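Local coordinates for uncharacterized protein (Parabacteroides merdae ATCC 43184, PDB 4OPW) that is of unknown function but is probably a cell-surface adhesin, built largely of stacked parallel strands as in the auto-transporter adhesin head domain family, at residues Leu88-Asn102 against Leu110-Gln124. Residues are numbered along the deposited sequence; the frame is centred on the assembly and turned at random. Where two conformers were deposited one is given.
Sequences LKEVKASGNANFIAN and LKINANSNCLVQLKQ
Phe99 meets Val120 and Leu122 in the apolar interior between two sheets, a worked example of how successive coils of a β-solenoid share one core. Phe99 CD2 lies 4.1 Å from Val120 CG1, while Leu122 CD2 approaches the ring edge near the ring plane. With Phe99 CG anti to the backbone N (chi1 -180°), the ring reaches across the interior, where Val91 CG1, from the facing strand of the same coil, sits over the centre of one ring face, 3.9 Å above its plane. Leu122 CD2 also packs 3.8 Å from Ala101 CB, and Val91 packs against Ile112, its partner in register one coil on.

Around this core the backbones pair in parallel twice, 90-94 with 110-114 and 98-101 with 119-122, each pair of axes less than 5 Å apart. Donors alternate between the segments, Val91 N to Lys111 O and then Asn113 N to Val91 O, and likewise Phe99 N to Leu119 O and Gln121 N to Phe99 O. At the bend, Ser116 takes over: its OG accepts Gly95 N at 2.8 Å, and its carbonyl O receives a more bent bond from Asn96 N (137° at the hydrogen). A type I' turn, Asn115 to Cys118, shapes this corner.

On the outer face, Glu90 and Lys111 run side by side, OE1 to NZ making a long salt bridge of 3.7 Å; Lys92, modelled in two conformers, joins through a salt bridge from NZ to Glu90 OE2, its hydrogen bond weak. Near the other end of the coil, a water bonds to both Asn102 OD1 and Lys123 NZ, bridging the two segments.

Strand 90-94 also pairs with 23-27, and 98-101 with 31-36; beyond the second segment, strands 130-136 and 139-147 carry both sheets onward, consistent with a pectate-lyase-like stack.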
loop_
_atom_site.group_PDB
_atom_site.type_symbol
_atom_site.label_atom_id
_atom_site.label_comp_id
_atom_site.label_asym_id
_atom_site.label_seq_id
_atom_site.Cartn_x
_atom_site.Cartn_y
_atom_site.Cartn_z
ATOM N N LEU A 88 6.129 -11.610 -5.195
ATOM C CA LEU A 88 4.967 -10.779 -4.881
ATOM C C LEU A 88 4.895 -9.618 -5.874
ATOM O O LEU A 88 5.777 -8.768 -5.882
ATOM C CB LEU A 88 4.967 -10.264 -3.440
ATOM C CG LEU A 88 3.710 -9.483 -3.026
ATOM C CD1 LEU A 88 2.479 -10.399 -2.949
ATOM C CD2 LEU A 88 3.931 -8.734 -1.730
ATOM N N LYS A 89 3.863 -9.602 -6.712
ATOM C CA LYS A 89 3.737 -8.532 -7.707
ATOM C C LYS A 89 2.583 -7.577 -7.379
ATOM O O LYS A 89 2.502 -6.492 -7.972
ATOM C CB LYS A 89 3.573 -9.121 -9.140
ATOM C CG LYS A 89 2.199 -9.793 -9.366
ATOM C CD LYS A 89 2.034 -10.306 -10.791
ATOM C CE LYS A 89 0.653 -10.861 -10.995
ATOM N NZ LYS A 89 0.451 -11.318 -12.390
ATOM N N GLU A 90 1.676 -7.972 -6.478
ATOM C CA GLU A 90 0.496 -7.143 -6.218
ATOM C C GLU A 90 -0.126 -7.391 -4.870
ATOM O O GLU A 90 -0.197 -8.530 -4.408
ATOM C CB GLU A 90 -0.555 -7.462 -7.308
ATOM C CG GLU A 90 -1.862 -6.698 -7.279
ATOM C CD GLU A 90 -2.779 -7.269 -8.341
ATOM O OE1 GLU A 90 -2.471 -7.073 -9.536
ATOM O OE2 GLU A 90 -3.694 -8.048 -7.993
ATOM N N VAL A 91 -0.622 -6.307 -4.258
ATOM C CA VAL A 91 -1.372 -6.364 -3.010
ATOM C C VAL A 91 -2.586 -5.460 -3.147
ATOM O O VAL A 91 -2.437 -4.288 -3.532
ATOM C CB VAL A 91 -0.544 -5.984 -1.738
ATOM C CG1 VAL A 91 -1.397 -6.092 -0.453
ATOM C CG2 VAL A 91 0.733 -6.828 -1.610
ATOM N N LYS A 92 -3.779 -6.000 -2.837
ATOM C CA LYS A 92 -5.024 -5.237 -2.800
ATOM C C LYS A 92 -5.552 -5.364 -1.365
ATOM O O LYS A 92 -5.927 -6.468 -0.962
ATOM C CB LYS A 92 -6.032 -5.742 -3.864
ATOM C CG LYS A 92 -5.468 -5.780 -5.278
ATOM C CD LYS A 92 -6.531 -5.949 -6.334
ATOM C CE LYS A 92 -5.974 -5.568 -7.685
ATOM N NZ LYS A 92 -6.408 -6.499 -8.750
ATOM N N ALA A 93 -5.513 -4.280 -0.591
ATOM C CA ALA A 93 -5.949 -4.290 0.791
ATOM C C ALA A 93 -7.082 -3.285 0.988
ATOM O O ALA A 93 -7.030 -2.169 0.464
ATOM C CB ALA A 93 -4.769 -3.958 1.701
ATOM N N SER A 94 -8.122 -3.701 1.733
ATOM C CA SER A 94 -9.321 -2.893 2.001
ATOM C C SER A 94 -9.847 -3.162 3.401
ATOM O O SER A 94 -9.447 -4.145 4.031
ATOM C CB SER A 94 -10.417 -3.259 0.999
ATOM O OG SER A 94 -10.002 -3.016 -0.331
ATOM N N GLY A 95 -10.734 -2.294 3.863
ATOM C CA GLY A 95 -11.495 -2.490 5.089
ATOM C C GLY A 95 -10.758 -2.440 6.403
ATOM O O GLY A 95 -11.071 -3.213 7.317
ATOM N N ASN A 96 -9.829 -1.482 6.535
ATOM C CA ASN A 96 -9.110 -1.208 7.763
ATOM C C ASN A 96 -8.185 -2.375 8.172
ATOM O O ASN A 96 -7.939 -2.609 9.355
ATOM C CB ASN A 96 -10.085 -0.797 8.905
ATOM C CG ASN A 96 -9.564 0.334 9.761
ATOM O OD1 ASN A 96 -8.349 0.533 9.916
ATOM N ND2 ASN A 96 -10.477 1.093 10.364
ATOM N N ALA A 97 -7.640 -3.072 7.166
ATOM C CA ALA A 97 -6.631 -4.101 7.351
ATOM C C ALA A 97 -5.257 -3.469 7.642
ATOM O O ALA A 97 -5.061 -2.273 7.378
ATOM C CB ALA A 97 -6.527 -4.926 6.060
ATOM N N ASN A 98 -4.362 -4.267 8.211
ATOM C CA ASN A 98 -2.978 -3.906 8.420
ATOM C C ASN A 98 -2.154 -4.852 7.541
ATOM O O ASN A 98 -2.202 -6.070 7.757
ATOM C CB ASN A 98 -2.579 -4.016 9.905
ATOM C CG ASN A 98 -3.143 -2.969 10.846
ATOM O OD1 ASN A 98 -3.516 -1.851 10.467
ATOM N ND2 ASN A 98 -3.162 -3.299 12.131
ATOM N N PHE A 99 -1.498 -4.333 6.492
ATOM C CA PHE A 99 -0.592 -5.158 5.684
ATOM C C PHE A 99 0.830 -4.756 6.029
ATOM O O PHE A 99 1.176 -3.582 5.911
ATOM C CB PHE A 99 -0.835 -5.056 4.160
ATOM C CG PHE A 99 0.127 -5.931 3.389
ATOM C CD1 PHE A 99 -0.162 -7.275 3.155
ATOM C CD2 PHE A 99 1.328 -5.418 2.904
ATOM C CE1 PHE A 99 0.734 -8.090 2.451
ATOM C CE2 PHE A 99 2.214 -6.228 2.177
ATOM C CZ PHE A 99 1.923 -7.567 1.982
ATOM N N ILE A 100 1.638 -5.710 6.487
ATOM C CA ILE A 100 3.034 -5.431 6.816
ATOM C C ILE A 100 3.956 -6.383 6.057
ATOM O O ILE A 100 3.807 -7.604 6.183
ATOM C CB ILE A 100 3.318 -5.521 8.352
ATOM C CG1 ILE A 100 2.481 -4.495 9.185
ATOM C CG2 ILE A 100 4.814 -5.357 8.634
ATOM C CD1 ILE A 100 2.577 -4.675 10.720
ATOM N N ALA A 101 4.929 -5.835 5.304
ATOM C CA ALA A 101 5.969 -6.641 4.656
ATOM C C ALA A 101 7.204 -6.572 5.569
ATOM O O ALA A 101 7.761 -5.480 5.779
ATOM C CB ALA A 101 6.265 -6.122 3.254
ATOM N N ASN A 102 7.576 -7.710 6.174
ATOM C CA ASN A 102 8.697 -7.820 7.128
ATOM C C ASN A 102 9.983 -8.345 6.504
ATOM O O ASN A 102 10.856 -8.892 7.192
ATOM C CB ASN A 102 8.294 -8.699 8.300
ATOM C CG ASN A 102 7.387 -7.976 9.254
ATOM O OD1 ASN A 102 7.653 -6.832 9.641
ATOM N ND2 ASN A 102 6.292 -8.614 9.632
ATOM N N LEU A 110 5.794 -4.056 -8.609
ATOM C CA LEU A 110 5.020 -4.204 -7.392
ATOM C C LEU A 110 3.924 -3.150 -7.427
ATOM O O LEU A 110 4.203 -1.950 -7.487
ATOM C CB LEU A 110 5.861 -4.128 -6.108
ATOM C CG LEU A 110 5.067 -4.262 -4.794
ATOM C CD1 LEU A 110 4.226 -5.584 -4.736
ATOM C CD2 LEU A 110 5.980 -4.111 -3.595
ATOM N N LYS A 111 2.675 -3.616 -7.454
ATOM C CA LYS A 111 1.502 -2.745 -7.456
ATOM C C LYS A 111 0.730 -2.927 -6.170
ATOM O O LYS A 111 0.412 -4.051 -5.789
ATOM C CB LYS A 111 0.624 -3.057 -8.687
ATOM C CG LYS A 111 -0.707 -2.303 -8.739
ATOM C CD LYS A 111 -1.407 -2.476 -10.104
ATOM C CE LYS A 111 -1.923 -3.894 -10.371
ATOM N NZ LYS A 111 -2.141 -4.187 -11.821
ATOM N N ILE A 112 0.463 -1.821 -5.464
ATOM C CA ILE A 112 -0.293 -1.866 -4.229
ATOM C C ILE A 112 -1.476 -0.918 -4.298
ATOM O O ILE A 112 -1.306 0.265 -4.630
ATOM C CB ILE A 112 0.601 -1.548 -3.005
ATOM C CG1 ILE A 112 1.821 -2.517 -2.982
ATOM C CG2 ILE A 112 -0.215 -1.627 -1.671
ATOM C CD1 ILE A 112 2.740 -2.353 -1.860
ATOM N N ASN A 113 -2.679 -1.443 -4.010
ATOM C CA ASN A 113 -3.914 -0.664 -3.948
ATOM C C ASN A 113 -4.442 -0.746 -2.525
ATOM O O ASN A 113 -4.828 -1.833 -2.087
ATOM C CB ASN A 113 -4.949 -1.170 -4.965
ATOM C CG ASN A 113 -4.523 -1.073 -6.416
ATOM O OD1 ASN A 113 -3.619 -0.315 -6.793
ATOM N ND2 ASN A 113 -5.190 -1.831 -7.279
ATOM N N ALA A 114 -4.408 0.379 -1.790
ATOM C CA ALA A 114 -4.813 0.437 -0.395
ATOM C C ALA A 114 -6.065 1.284 -0.313
ATOM O O ALA A 114 -6.064 2.454 -0.728
ATOM C CB ALA A 114 -3.674 1.018 0.459
ATOM N N ASN A 115 -7.157 0.662 0.141
ATOM C CA ASN A 115 -8.448 1.333 0.204
ATOM C C ASN A 115 -9.040 1.325 1.590
ATOM O O ASN A 115 -8.508 0.682 2.499
ATOM C CB ASN A 115 -9.416 0.630 -0.759
ATOM C CG ASN A 115 -8.894 0.473 -2.170
ATOM O OD1 ASN A 115 -8.783 -0.647 -2.700
ATOM N ND2 ASN A 115 -8.516 1.579 -2.782
ATOM N N SER A 116 -10.164 2.052 1.739
ATOM C CA SER A 116 -11.014 2.097 2.918
ATOM C C SER A 116 -10.252 1.855 4.240
ATOM O O SER A 116 -10.361 0.783 4.858
ATOM C CB SER A 116 -12.161 1.096 2.768
ATOM O OG SER A 116 -11.723 -0.170 2.287
ATOM N N ASN A 117 -9.457 2.865 4.651
ATOM C CA ASN A 117 -8.769 2.983 5.946
ATOM C C ASN A 117 -7.668 1.972 6.255
ATOM O O ASN A 117 -7.179 1.947 7.399
ATOM C CB ASN A 117 -9.795 2.918 7.101
ATOM C CG ASN A 117 -10.892 3.922 6.932
ATOM O OD1 ASN A 117 -10.717 5.093 7.270
ATOM N ND2 ASN A 117 -11.978 3.499 6.324
ATOM N N CYS A 118 -7.207 1.216 5.253
ATOM C CA CYS A 118 -6.117 0.266 5.449
ATOM C C CYS A 118 -4.821 0.968 5.837
ATOM O O CYS A 118 -4.684 2.185 5.658
ATOM C CB CYS A 118 -5.907 -0.553 4.188
ATOM S SG CYS A 118 -7.043 -1.931 4.036
ATOM N N LEU A 119 -3.887 0.192 6.402
ATOM C CA LEU A 119 -2.532 0.649 6.677
ATOM C C LEU A 119 -1.596 -0.340 6.007
ATOM O O LEU A 119 -1.665 -1.529 6.288
ATOM C CB LEU A 119 -2.240 0.780 8.190
ATOM C CG LEU A 119 -0.777 1.110 8.582
ATOM C CD1 LEU A 119 -0.322 2.491 8.038
ATOM C CD2 LEU A 119 -0.597 1.083 10.091
ATOM N N VAL A 120 -0.754 0.138 5.090
ATOM C CA VAL A 120 0.245 -0.691 4.399
ATOM C C VAL A 120 1.620 -0.215 4.838
ATOM O O VAL A 120 1.915 0.971 4.721
ATOM C CB VAL A 120 0.098 -0.651 2.845
ATOM C CG1 VAL A 120 1.277 -1.366 2.150
ATOM C CG2 VAL A 120 -1.249 -1.225 2.396
ATOM N N GLN A 121 2.431 -1.112 5.406
ATOM C CA GLN A 121 3.783 -0.779 5.844
ATOM C C GLN A 121 4.789 -1.702 5.176
ATOM O O GLN A 121 4.777 -2.912 5.428
ATOM C CB GLN A 121 3.939 -0.843 7.376
ATOM C CG GLN A 121 2.993 0.076 8.163
ATOM C CD GLN A 121 3.001 -0.307 9.619
ATOM O OE1 GLN A 121 2.186 -1.103 10.083
ATOM N NE2 GLN A 121 3.943 0.212 10.352
ATOM N N LEU A 122 5.648 -1.142 4.303
ATOM C CA LEU A 122 6.719 -1.906 3.655
ATOM C C LEU A 122 7.958 -1.542 4.434
ATOM O O LEU A 122 8.494 -0.457 4.255
ATOM C CB LEU A 122 6.817 -1.625 2.146
ATOM C CG LEU A 122 5.478 -1.693 1.351
ATOM C CD1 LEU A 122 5.705 -1.379 -0.117
ATOM C CD2 LEU A 122 4.738 -3.049 1.542
ATOM N N LYS A 123 8.306 -2.374 5.426
ATOM C CA LYS A 123 9.328 -2.020 6.423
ATOM C C LYS A 123 10.788 -2.181 5.975
ATOM O O LYS A 123 11.678 -1.631 6.644
ATOM C CB LYS A 123 9.094 -2.808 7.721
ATOM C CG LYS A 123 7.777 -2.415 8.412
ATOM C CD LYS A 123 7.721 -2.918 9.840
ATOM C CE LYS A 123 6.512 -2.411 10.579
ATOM N NZ LYS A 123 6.422 -2.989 11.951
ATOM N N GLN A 124 11.053 -2.947 4.900
ATOM C CA GLN A 124 12.430 -3.155 4.425
ATOM C C GLN A 124 12.547 -2.789 2.948
ATOM O O GLN A 124 11.529 -2.567 2.280
ATOM C CB GLN A 124 12.907 -4.576 4.719
ATOM C CG GLN A 124 13.217 -4.786 6.210
ATOM C CD GLN A 124 13.536 -6.217 6.568
ATOM O OE1 GLN A 124 12.838 -6.852 7.354
ATOM N NE2 GLN A 124 14.609 -6.750 6.033
HETATM O O HOH W 1 6.866 -5.703 11.914
#